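Exopolygalacturonase (Yersinia enterocolitica, PDB 2UVF) hydrolyses the polygalacturonate of pectin from chain ends, as a periplasmic family 28 glycoside hydrolase built on a parallel beta-helix. Local coordinates at residues S220-Y226 and I306-Q311; D225-G229 and R240-L244; R330-L336 and P352-M358. All blocks are in the same frame, centred on the assembly; numbering follows the deposited sequence.

The three contacts cluster on one side of a parallel beta-helix; interactions 2 and 3 touch the bound digalacturonic acid, and interaction 1 lies farther out behind them. Interactions 1 and 2 start from the same loop, sharing Asp225 and Tyr226. Interaction 3 follows both along the chain and joins neighbouring coils through strands 334-339 and 357-360. The centre of interaction 2 lies about 10 Å from the centres of the other two, which are themselves about 13 Å apart. Ser331 connects the set, since its N meets Gln311 OE1 of interaction 1 and its OG meets Ala242 O of interaction 2. Helix 307-317 and hairpin 228-230/240-241 thus pack beside the coil that carries His355.

Interaction 1. Residues S220-Y226 and I306-Q311; sequences SENPDDY and ILAKNQ
Leu307, in the first turn of helix 307-317, pushes its side chain into the loop 220-226, which follows strand 215-219 of the parallel beta-helix typical of family 28 glycoside hydrolases. The tightly packed part of the contact lies around this leucine. Its CG stands opposite the backbone N (chi1 179°), a torsion that carries both methyls to the loop, where they meet Tyr226 coming from the other direction. CD1 lies 3.4 Å from Tyr226 CE2, while CD2 approaches CZ and the hydroxyl of the same ring. A branched aliphatic chain suits this buried spot because CD1 also fits against the loop backbone, 3.3 Å from Ser220 O. That carbonyl holds the phenol in place: Tyr226 OH donates to Ser220 O over 2.6 Å, on a lone pair in the carbonyl plane. Gln311 crosses the tyrosine at about a right angle, its NE2 3.8 Å from Tyr226 CD2, and sends OE1 on to Ser331 N. The loop itself is shaped by an ST turn at Ser220 and an Asx turn at Asn222.

The other side is more open to solvent and rests on fewer, more separate contacts. Pro223, rigid and without an N-H to satisfy, crosses Asn310 at about a right angle and brings CG to 3.3 Å from Asn310 O. One water links Pro223 O to Gln311 NE2 by two weak bonds. Glu221 offers the helix only its aliphatic part, CB lying 3.7 Å from CG2 of Ile306, the N-cap residue; a bend in its chain takes the carboxylate away to a salt bridge with Lys197. The single direct hydrogen bond between the segments is here too, and short: Asn310 ND2 donates to Glu221 O at 2.8 Å and 165°, close to its own amide plane but 40° out of the plane of the carbonyl.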
loop_
_atom_site.group_PDB
_atom_site.type_symbol
_atom_site.label_atom_id
_atom_site.label_comp_id
_atom_site.label_asym_id
_atom_site.label_seq_id
_atom_site.Cartn_x
_atom_site.Cartn_y
_atom_site.Cartn_z
ATOM N N SER A 220 19.589 -12.481 -5.212
ATOM C CA SER A 220 20.646 -13.421 -4.843
ATOM C C SER A 220 20.294 -13.950 -3.462
ATOM O O SER A 220 19.625 -13.276 -2.684
ATOM C CB SER A 220 22.006 -12.722 -4.828
ATOM O OG SER A 220 22.968 -13.478 -4.112
ATOM N N GLU A 221 20.696 -15.173 -3.166
ATOM C CA GLU A 221 20.486 -15.717 -1.831
ATOM C C GLU A 221 21.738 -15.520 -0.938
ATOM O O GLU A 221 21.748 -15.925 0.227
ATOM C CB GLU A 221 20.017 -17.182 -1.906
ATOM C CG GLU A 221 21.096 -18.234 -2.250
ATOM C CD GLU A 221 21.519 -18.251 -3.731
ATOM O OE1 GLU A 221 21.610 -17.178 -4.374
ATOM O OE2 GLU A 221 21.780 -19.361 -4.250
ATOM N N ASN A 222 22.770 -14.886 -1.503
ATOM C CA ASN A 222 24.044 -14.613 -0.823
ATOM C C ASN A 222 23.943 -13.326 -0.018
ATOM O O ASN A 222 23.832 -12.252 -0.601
ATOM C CB ASN A 222 25.179 -14.484 -1.856
ATOM C CG ASN A 222 26.573 -14.400 -1.224
ATOM O OD1 ASN A 222 26.738 -14.430 -0.014
ATOM N ND2 ASN A 222 27.577 -14.311 -2.067
ATOM N N PRO A 223 23.995 -13.430 1.327
ATOM C CA PRO A 223 23.970 -12.231 2.168
ATOM C C PRO A 223 25.045 -11.182 1.823
ATOM O O PRO A 223 24.938 -10.040 2.278
ATOM C CB PRO A 223 24.201 -12.775 3.582
ATOM C CG PRO A 223 23.843 -14.193 3.531
ATOM C CD PRO A 223 24.084 -14.669 2.125
ATOM N N ASP A 224 26.040 -11.561 1.009
ATOM C CA ASP A 224 27.189 -10.701 0.648
ATOM C C ASP A 224 26.886 -9.709 -0.446
ATOM O O ASP A 224 27.588 -8.697 -0.592
ATOM C CB ASP A 224 28.364 -11.548 0.171
ATOM C CG ASP A 224 29.107 -12.216 1.304
ATOM O OD1 ASP A 224 28.860 -11.892 2.488
ATOM O OD2 ASP A 224 29.957 -13.075 0.991
ATOM N N ASP A 225 25.846 -10.011 -1.220
ATOM C CA ASP A 225 25.427 -9.176 -2.339
ATOM C C ASP A 225 24.478 -8.062 -1.911
ATOM O O ASP A 225 23.976 -7.316 -2.744
ATOM C CB ASP A 225 24.792 -10.043 -3.412
ATOM C CG ASP A 225 25.816 -10.646 -4.347
ATOM O OD1 ASP A 225 26.497 -9.852 -5.059
ATOM O OD2 ASP A 225 25.931 -11.902 -4.371
ATOM N N TYR A 226 24.255 -7.960 -0.603
ATOM C CA TYR A 226 23.426 -6.919 0.006
ATOM C C TYR A 226 24.261 -6.277 1.120
ATOM O O TYR A 226 24.218 -6.731 2.271
ATOM C CB TYR A 226 22.106 -7.501 0.573
ATOM C CG TYR A 226 21.304 -8.366 -0.399
ATOM C CD1 TYR A 226 20.296 -7.808 -1.196
ATOM C CD2 TYR A 226 21.544 -9.742 -0.511
ATOM C CE1 TYR A 226 19.556 -8.597 -2.088
ATOM C CE2 TYR A 226 20.814 -10.540 -1.399
ATOM C CZ TYR A 226 19.814 -9.957 -2.178
ATOM O OH TYR A 226 19.078 -10.730 -3.053
ATOM N N ILE A 306 15.336 -18.770 2.264
ATOM C CA ILE A 306 16.371 -18.944 1.264
ATOM C C ILE A 306 17.333 -17.773 1.512
ATOM O O ILE A 306 18.274 -17.924 2.286
ATOM C CB ILE A 306 15.822 -18.973 -0.180
ATOM C CG1 ILE A 306 14.753 -20.068 -0.346
ATOM C CG2 ILE A 306 16.951 -19.157 -1.176
ATOM C CD1 ILE A 306 14.215 -20.188 -1.811
ATOM N N LEU A 307 17.091 -16.610 0.904
ATOM C CA LEU A 307 17.810 -15.398 1.297
ATOM C C LEU A 307 17.654 -15.070 2.784
ATOM O O LEU A 307 18.612 -14.671 3.427
ATOM C CB LEU A 307 17.412 -14.203 0.448
ATOM C CG LEU A 307 18.131 -12.918 0.837
ATOM C CD1 LEU A 307 19.658 -13.041 0.640
ATOM C CD2 LEU A 307 17.567 -11.747 0.088
ATOM N N ALA A 308 16.456 -15.266 3.329
ATOM C CA ALA A 308 16.171 -14.966 4.729
ATOM C C ALA A 308 16.863 -15.920 5.710
ATOM O O ALA A 308 17.249 -15.500 6.806
ATOM C CB ALA A 308 14.676 -14.970 4.970
ATOM N N LYS A 309 16.977 -17.202 5.324
ATOM C CA LYS A 309 17.755 -18.212 6.067
ATOM C C LYS A 309 19.210 -17.754 6.213
ATOM O O LYS A 309 19.712 -17.658 7.337
ATOM C CB LYS A 309 17.712 -19.560 5.354
ATOM C CG LYS A 309 18.548 -20.656 5.991
ATOM C CD LYS A 309 18.492 -21.910 5.138
ATOM C CE LYS A 309 19.178 -23.098 5.794
ATOM N NZ LYS A 309 18.681 -24.403 5.195
ATOM N N ASN A 310 19.839 -17.436 5.077
ATOM C CA ASN A 310 21.248 -17.098 4.968
ATOM C C ASN A 310 21.655 -15.810 5.669
ATOM O O ASN A 310 22.720 -15.741 6.281
ATOM C CB ASN A 310 21.660 -17.060 3.492
ATOM C CG ASN A 310 21.561 -18.435 2.810
ATOM O OD1 ASN A 310 21.362 -19.453 3.467
ATOM N ND2 ASN A 310 21.718 -18.459 1.496
ATOM N N GLN A 311 20.800 -14.791 5.580
ATOM C CA GLN A 311 21.029 -13.520 6.265
ATOM C C GLN A 311 20.890 -13.628 7.789
ATOM O O GLN A 311 21.679 -13.018 8.528
ATOM C CB GLN A 311 20.124 -12.425 5.681
ATOM C CG GLN A 311 20.524 -11.967 4.279
ATOM C CD GLN A 311 19.592 -10.900 3.688
ATOM O OE1 GLN A 311 18.363 -11.009 3.768
ATOM N NE2 GLN A 311 20.175 -9.887 3.063
HETATM O O HOH W 1 22.863 -9.339 4.769
#

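Interaction 2. Residues D225-G229 and R240-L244; sequences DYPAG and RPASL. With ADA (alpha-D-galactopyranuronic acid), chain C.
Gly229 N donates to Arg240 O at 2.8 Å, and Ala242 N donates to Pro227 O at 3.0 Å, so two backbone hydrogen bonds join the segments. From Arg240 a long side chain runs to the glycan pocket. It is extended from CG to NE, which lets its guanidinium meet the carboxylate of the chain C galacturonic acid nearly in plane. NH1 gives a hydrogen bond to O6A (2.8 Å), while NH2 is shared between O6A (2.9 Å) and O6B (3.0 Å). Arginine suits a uronate because its flat, charged end can serve both oxygens at once, and it probably helps select for acidic sugars.

Behind this reach stands a beta hairpin made of strands 228-230 and 240-241. Ala228 and Pro241 are its antiparallel, non-hydrogen-bonded pair, a position whose N-H would not be used in pairing with the partner strand, so a proline fits. Gly229 CA comes to 3.5 Å from Ala242 N, leaving no room for a side chain on that side.

Farther out, Tyr226 turns its ring edge to Ser243 O, which lies in the ring plane, and to Leu244, whose CD1 is 3.9 Å from the phenol OH that bonds Ser220 O. Pro227 CD rests 4.2 Å from Ala242 CB, with Ala200 of strand 194-202 touching both residues.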
loop_
_atom_site.group_PDB
_atom_site.type_symbol
_atom_site.label_atom_id
_atom_site.label_comp_id
_atom_site.label_asym_id
_atom_site.label_seq_id
_atom_site.Cartn_x
_atom_site.Cartn_y
_atom_site.Cartn_z
ATOM N N ASP A 225 25.846 -10.011 -1.220
ATOM C CA ASP A 225 25.427 -9.176 -2.339
ATOM C C ASP A 225 24.478 -8.062 -1.911
ATOM O O ASP A 225 23.976 -7.316 -2.744
ATOM C CB ASP A 225 24.792 -10.043 -3.412
ATOM C CG ASP A 225 25.816 -10.646 -4.347
ATOM O OD1 ASP A 225 26.497 -9.852 -5.059
ATOM O OD2 ASP A 225 25.931 -11.902 -4.371
ATOM N N TYR A 226 24.255 -7.960 -0.603
ATOM C CA TYR A 226 23.426 -6.919 0.006
ATOM C C TYR A 226 24.261 -6.277 1.120
ATOM O O TYR A 226 24.218 -6.731 2.271
ATOM C CB TYR A 226 22.106 -7.501 0.573
ATOM C CG TYR A 226 21.304 -8.366 -0.399
ATOM C CD1 TYR A 226 20.296 -7.808 -1.196
ATOM C CD2 TYR A 226 21.544 -9.742 -0.511
ATOM C CE1 TYR A 226 19.556 -8.597 -2.088
ATOM C CE2 TYR A 226 20.814 -10.540 -1.399
ATOM C CZ TYR A 226 19.814 -9.957 -2.178
ATOM O OH TYR A 226 19.078 -10.730 -3.053
ATOM N N PRO A 227 25.033 -5.221 0.779
ATOM C CA PRO A 227 25.915 -4.629 1.772
ATOM C C PRO A 227 25.122 -3.650 2.631
ATOM O O PRO A 227 23.926 -3.473 2.389
ATOM C CB PRO A 227 26.987 -3.931 0.927
ATOM C CG PRO A 227 26.353 -3.670 -0.424
ATOM C CD PRO A 227 25.080 -4.498 -0.509
ATOM N N ALA A 228 25.753 -3.029 3.629
ATOM C CA ALA A 228 25.014 -2.176 4.569
ATOM C C ALA A 228 24.128 -1.190 3.811
ATOM O O ALA A 228 24.554 -0.616 2.809
ATOM C CB ALA A 228 25.967 -1.446 5.516
ATOM N N GLY A 229 22.901 -0.994 4.306
ATOM C CA GLY A 229 21.871 -0.264 3.574
ATOM C C GLY A 229 21.414 1.033 4.187
ATOM O O GLY A 229 21.585 2.077 3.576
ATOM N N ARG A 240 20.472 -1.878 8.743
ATOM C CA ARG A 240 19.797 -2.914 7.964
ATOM C C ARG A 240 20.508 -3.100 6.626
ATOM O O ARG A 240 21.128 -2.162 6.117
ATOM C CB ARG A 240 18.326 -2.536 7.759
ATOM C CG ARG A 240 17.515 -2.619 9.021
ATOM C CD ARG A 240 16.129 -2.077 8.814
ATOM N NE ARG A 240 15.234 -2.480 9.891
ATOM C CZ ARG A 240 13.909 -2.371 9.850
ATOM N NH1 ARG A 240 13.295 -1.869 8.784
ATOM N NH2 ARG A 240 13.195 -2.773 10.879
ATOM N N PRO A 241 20.432 -4.305 6.042
ATOM C CA PRO A 241 21.100 -4.404 4.767
ATOM C C PRO A 241 20.322 -3.674 3.672
ATOM O O PRO A 241 19.172 -3.250 3.893
ATOM C CB PRO A 241 21.125 -5.909 4.506
ATOM C CG PRO A 241 19.945 -6.441 5.213
ATOM C CD PRO A 241 19.792 -5.575 6.434
ATOM N N ALA A 242 20.962 -3.523 2.512
ATOM C CA ALA A 242 20.304 -3.033 1.330
ATOM C C ALA A 242 19.192 -4.008 0.887
ATOM O O ALA A 242 19.298 -5.226 1.063
ATOM C CB ALA A 242 21.317 -2.850 0.205
ATOM N N SER A 243 18.123 -3.434 0.330
ATOM C CA SER A 243 17.090 -4.192 -0.369
ATOM C C SER A 243 17.614 -4.624 -1.730
ATOM O O SER A 243 18.730 -4.262 -2.117
ATOM C CB SER A 243 15.841 -3.320 -0.546
ATOM O OG SER A 243 15.346 -2.867 0.709
ATOM N N LEU A 244 16.800 -5.378 -2.466
ATOM C CA LEU A 244 17.124 -5.750 -3.827
ATOM C C LEU A 244 17.249 -4.502 -4.712
ATOM O O LEU A 244 18.163 -4.399 -5.530
ATOM C CB LEU A 244 16.064 -6.716 -4.378
ATOM C CG LEU A 244 16.317 -7.422 -5.712
ATOM C CD1 LEU A 244 17.618 -8.252 -5.655
ATOM C CD2 LEU A 244 15.120 -8.294 -6.122
HETATM C C1 ADA C . 6.402 -1.604 11.699
HETATM C C2 ADA C . 5.906 -0.497 10.746
HETATM C C3 ADA C . 6.420 -0.835 9.333
HETATM C C4 ADA C . 7.979 -0.915 9.332
HETATM C C5 ADA C . 8.443 -1.978 10.353
HETATM C C6 ADA C . 9.968 -2.204 10.543
HETATM O O2 ADA C . 4.471 -0.375 10.785
HETATM O O3 ADA C . 5.935 0.106 8.378
HETATM O O4 ADA C . 8.569 0.354 9.630
HETATM O O5 ADA C . 7.861 -1.728 11.669
HETATM O O6B ADA C . 10.382 -2.227 11.723
HETATM O O6A ADA C . 10.694 -2.366 9.531
#

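Interaction 3. Residues R330-L336 and P352-M358; sequences RSSLMTL and PAFHGIM. With ADA (alpha-D-galactopyranuronic acid), chain C; ADA (alpha-D-galactopyranuronic acid), chain B.
His355 packs against Ser332 where two successive coils of the parallel beta-helix stack on each other, and its ring reaches the bound digalacturonic acid. NE2 gives an almost straight hydrogen bond (2.7 Å, 174°) to O6A of the chain C sugar. CE1, also meeting the ligand at the ring edge, lies 3.2 Å from O3 of the chain B sugar. A flat imidazole suits this spot, able to bond a carboxylate oxygen at one nitrogen while ND1, bonded to Asn379 O, fixes the rotation of the ring.

The next shell holds the histidine from its face and its backbone. Phe354 puts CE2 over one face of the imidazole, offset toward the rim. The phenyl ring in turn presents its edge to Arg330, with CD1 3.4 Å above the centre of the guanidinium plane. A bend at chi3 (-90°) brings the arginine round to this position, where NH1 also donates to Ala353 O at 2.9 Å; NH2 bonds Asn379 OD1 and NE bonds Tyr326 O, so this buried cation is held by several oxygens. Ser332 OG stands beside His355 CB and accepts the backbone N-H of His355 at 3.2 Å, a hydroxyl small enough to sit against the backbone here.

Outside these lies the parallel pairing of strands 334-339 and 357-360, which joins one coil to the next. Bonds from Leu333 N to His355 O and Met334 N to Gly356 O lead into it; Met358 N then donates to Met334 O at 2.8 Å, and Leu336 N to Met358 O. Thr335 and Met358 share one sheet face and run alongside each other, Met358 SD 3.3 Å from Thr335 OG1, a hydroxyl bonded to Ser243 OG. The other face carries the apolar pair of Met334 and Ile357, where Met334 CB approaches Ile357 CG1 to 4.2 Å.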
loop_
_atom_site.group_PDB
_atom_site.type_symbol
_atom_site.label_atom_id
_atom_site.label_comp_id
_atom_site.label_asym_id
_atom_site.label_seq_id
_atom_site.Cartn_x
_atom_site.Cartn_y
_atom_site.Cartn_z
ATOM N N ARG A 330 17.131 -9.164 7.504
ATOM C CA ARG A 330 16.637 -9.678 6.199
ATOM C C ARG A 330 16.427 -8.507 5.247
ATOM O O ARG A 330 15.905 -7.478 5.657
ATOM C CB ARG A 330 15.317 -10.421 6.373
ATOM C CG ARG A 330 15.367 -11.541 7.370
ATOM C CD ARG A 330 14.029 -12.224 7.500
ATOM N NE ARG A 330 13.178 -11.629 8.527
ATOM C CZ ARG A 330 11.856 -11.494 8.421
ATOM N NH1 ARG A 330 11.223 -11.871 7.304
ATOM N NH2 ARG A 330 11.170 -10.962 9.415
ATOM N N SER A 331 16.849 -8.657 3.993
ATOM C CA SER A 331 16.647 -7.628 2.970
ATOM C C SER A 331 15.182 -7.496 2.514
ATOM O O SER A 331 14.561 -8.468 2.078
ATOM C CB SER A 331 17.516 -7.918 1.737
ATOM O OG SER A 331 18.861 -7.446 1.879
ATOM N N SER A 332 14.646 -6.283 2.623
ATOM C CA SER A 332 13.373 -5.928 1.998
ATOM C C SER A 332 13.513 -5.942 0.484
ATOM O O SER A 332 14.633 -5.997 -0.054
ATOM C CB SER A 332 12.918 -4.544 2.456
ATOM O OG SER A 332 12.472 -4.622 3.782
ATOM N N LEU A 333 12.392 -5.897 -0.215
ATOM C CA LEU A 333 12.449 -5.958 -1.666
ATOM C C LEU A 333 12.896 -4.632 -2.297
ATOM O O LEU A 333 13.705 -4.612 -3.220
ATOM C CB LEU A 333 11.099 -6.431 -2.231
ATOM C CG LEU A 333 11.155 -6.845 -3.703
ATOM C CD1 LEU A 333 10.744 -8.311 -3.898
ATOM C CD2 LEU A 333 10.343 -5.879 -4.556
ATOM N N MET A 334 12.370 -3.523 -1.791
ATOM C CA MET A 334 12.626 -2.221 -2.385
ATOM C C MET A 334 12.606 -1.180 -1.288
ATOM O O MET A 334 11.710 -1.173 -0.468
ATOM C CB MET A 334 11.574 -1.882 -3.443
ATOM C CG MET A 334 11.948 -0.700 -4.300
ATOM S SD MET A 334 10.713 -0.220 -5.512
ATOM C CE MET A 334 10.739 -1.615 -6.643
ATOM N N THR A 335 13.614 -0.316 -1.262
ATOM C CA THR A 335 13.654 0.757 -0.280
ATOM C C THR A 335 14.088 2.040 -0.948
ATOM O O THR A 335 15.238 2.189 -1.308
ATOM C CB THR A 335 14.593 0.431 0.910
ATOM O OG1 THR A 335 14.156 -0.785 1.531
ATOM C CG2 THR A 335 14.583 1.566 1.935
ATOM N N LEU A 336 13.149 2.966 -1.102
ATOM C CA LEU A 336 13.430 4.225 -1.756
ATOM C C LEU A 336 13.291 5.283 -0.711
ATOM O O LEU A 336 12.226 5.433 -0.123
ATOM C CB LEU A 336 12.457 4.488 -2.910
ATOM C CG LEU A 336 12.175 3.319 -3.852
ATOM C CD1 LEU A 336 10.996 3.725 -4.722
ATOM C CD2 LEU A 336 13.400 2.899 -4.684
ATOM N N PRO A 352 9.491 -11.555 -0.873
ATOM C CA PRO A 352 10.496 -10.680 -0.292
ATOM C C PRO A 352 11.132 -11.394 0.892
ATOM O O PRO A 352 10.454 -12.172 1.568
ATOM C CB PRO A 352 9.667 -9.484 0.186
ATOM C CG PRO A 352 8.361 -10.102 0.617
ATOM C CD PRO A 352 8.128 -11.194 -0.420
ATOM N N ALA A 353 12.415 -11.150 1.148
ATOM C CA ALA A 353 13.055 -11.699 2.347
ATOM C C ALA A 353 12.549 -11.029 3.634
ATOM O O ALA A 353 12.488 -11.659 4.675
ATOM C CB ALA A 353 14.597 -11.622 2.230
ATOM N N PHE A 354 12.145 -9.767 3.550
ATOM C CA PHE A 354 11.595 -9.035 4.698
ATOM C C PHE A 354 10.320 -8.315 4.193
ATOM O O PHE A 354 9.298 -8.998 3.928
ATOM C CB PHE A 354 12.681 -8.124 5.277
ATOM C CG PHE A 354 12.333 -7.438 6.591
ATOM C CD1 PHE A 354 11.625 -8.074 7.586
ATOM C CD2 PHE A 354 12.761 -6.136 6.817
ATOM C CE1 PHE A 354 11.334 -7.423 8.804
ATOM C CE2 PHE A 354 12.469 -5.473 8.032
ATOM C CZ PHE A 354 11.754 -6.119 9.021
ATOM N N HIS A 355 10.386 -6.998 3.982
ATOM C CA HIS A 355 9.238 -6.201 3.522
ATOM C C HIS A 355 9.192 -6.171 2.001
ATOM O O HIS A 355 10.160 -6.532 1.342
ATOM C CB HIS A 355 9.303 -4.729 4.005
ATOM C CG HIS A 355 9.362 -4.539 5.497
ATOM N ND1 HIS A 355 8.609 -5.275 6.388
ATOM C CD2 HIS A 355 10.035 -3.635 6.243
ATOM C CE1 HIS A 355 8.840 -4.857 7.617
ATOM N NE2 HIS A 355 9.694 -3.853 7.556
ATOM N N GLY A 356 8.067 -5.701 1.451
ATOM C CA GLY A 356 7.886 -5.547 -0.001
ATOM C C GLY A 356 8.466 -4.221 -0.444
ATOM O O GLY A 356 9.693 -4.047 -0.470
ATOM N N ILE A 357 7.584 -3.265 -0.740
ATOM C CA ILE A 357 7.997 -1.923 -1.186
ATOM C C ILE A 357 8.000 -0.882 -0.054
ATOM O O ILE A 357 6.987 -0.671 0.610
ATOM C CB ILE A 357 7.151 -1.463 -2.411
ATOM C CG1 ILE A 357 7.456 -2.376 -3.603
ATOM C CG2 ILE A 357 7.436 0.022 -2.771
ATOM C CD1 ILE A 357 6.498 -2.307 -4.708
ATOM N N MET A 358 9.154 -0.248 0.158
ATOM C CA MET A 358 9.321 0.764 1.203
ATOM C C MET A 358 9.599 2.134 0.608
ATOM O O MET A 358 10.445 2.264 -0.281
ATOM C CB MET A 358 10.483 0.416 2.143
ATOM C CG MET A 358 10.324 -0.868 2.943
ATOM S SD MET A 358 11.843 -1.219 3.857
ATOM C CE MET A 358 11.799 0.102 5.088
HETATM C C1 ADA C . 6.402 -1.604 11.699
HETATM C C2 ADA C . 5.906 -0.497 10.746
HETATM C C3 ADA C . 6.420 -0.835 9.333
HETATM C C4 ADA C . 7.979 -0.915 9.332
HETATM C C5 ADA C . 8.443 -1.978 10.353
HETATM C C6 ADA C . 9.968 -2.204 10.543
HETATM O O2 ADA C . 4.471 -0.375 10.785
HETATM O O3 ADA C . 5.935 0.106 8.378
HETATM O O4 ADA C . 8.569 0.354 9.630
HETATM O O5 ADA C . 7.861 -1.728 11.669
HETATM O O6B ADA C . 10.382 -2.227 11.723
HETATM O O6A ADA C . 10.694 -2.366 9.531
HETATM C C1 ADA B . 3.906 -5.694 10.843
HETATM C C2 ADA B . 5.182 -5.218 10.118
HETATM C C3 ADA B . 6.313 -5.204 11.172
HETATM C C4 ADA B . 6.023 -3.998 12.081
HETATM C C5 ADA B . 4.686 -4.297 12.783
HETATM C C6 ADA B . 4.250 -3.114 13.678
HETATM O O1 ADA B . 4.064 -6.980 11.512
HETATM O O2 ADA B . 5.495 -5.994 8.984
HETATM O O3 ADA B . 7.643 -5.202 10.595
HETATM O O4 ADA B . 5.810 -2.840 11.235
HETATM O O5 ADA B . 3.604 -4.645 11.814
HETATM O O6B ADA B . 3.618 -2.169 13.139
HETATM O O6A ADA B . 4.544 -3.161 14.900
HETATM O O HOH W 2 13.923 -9.384 -0.374
#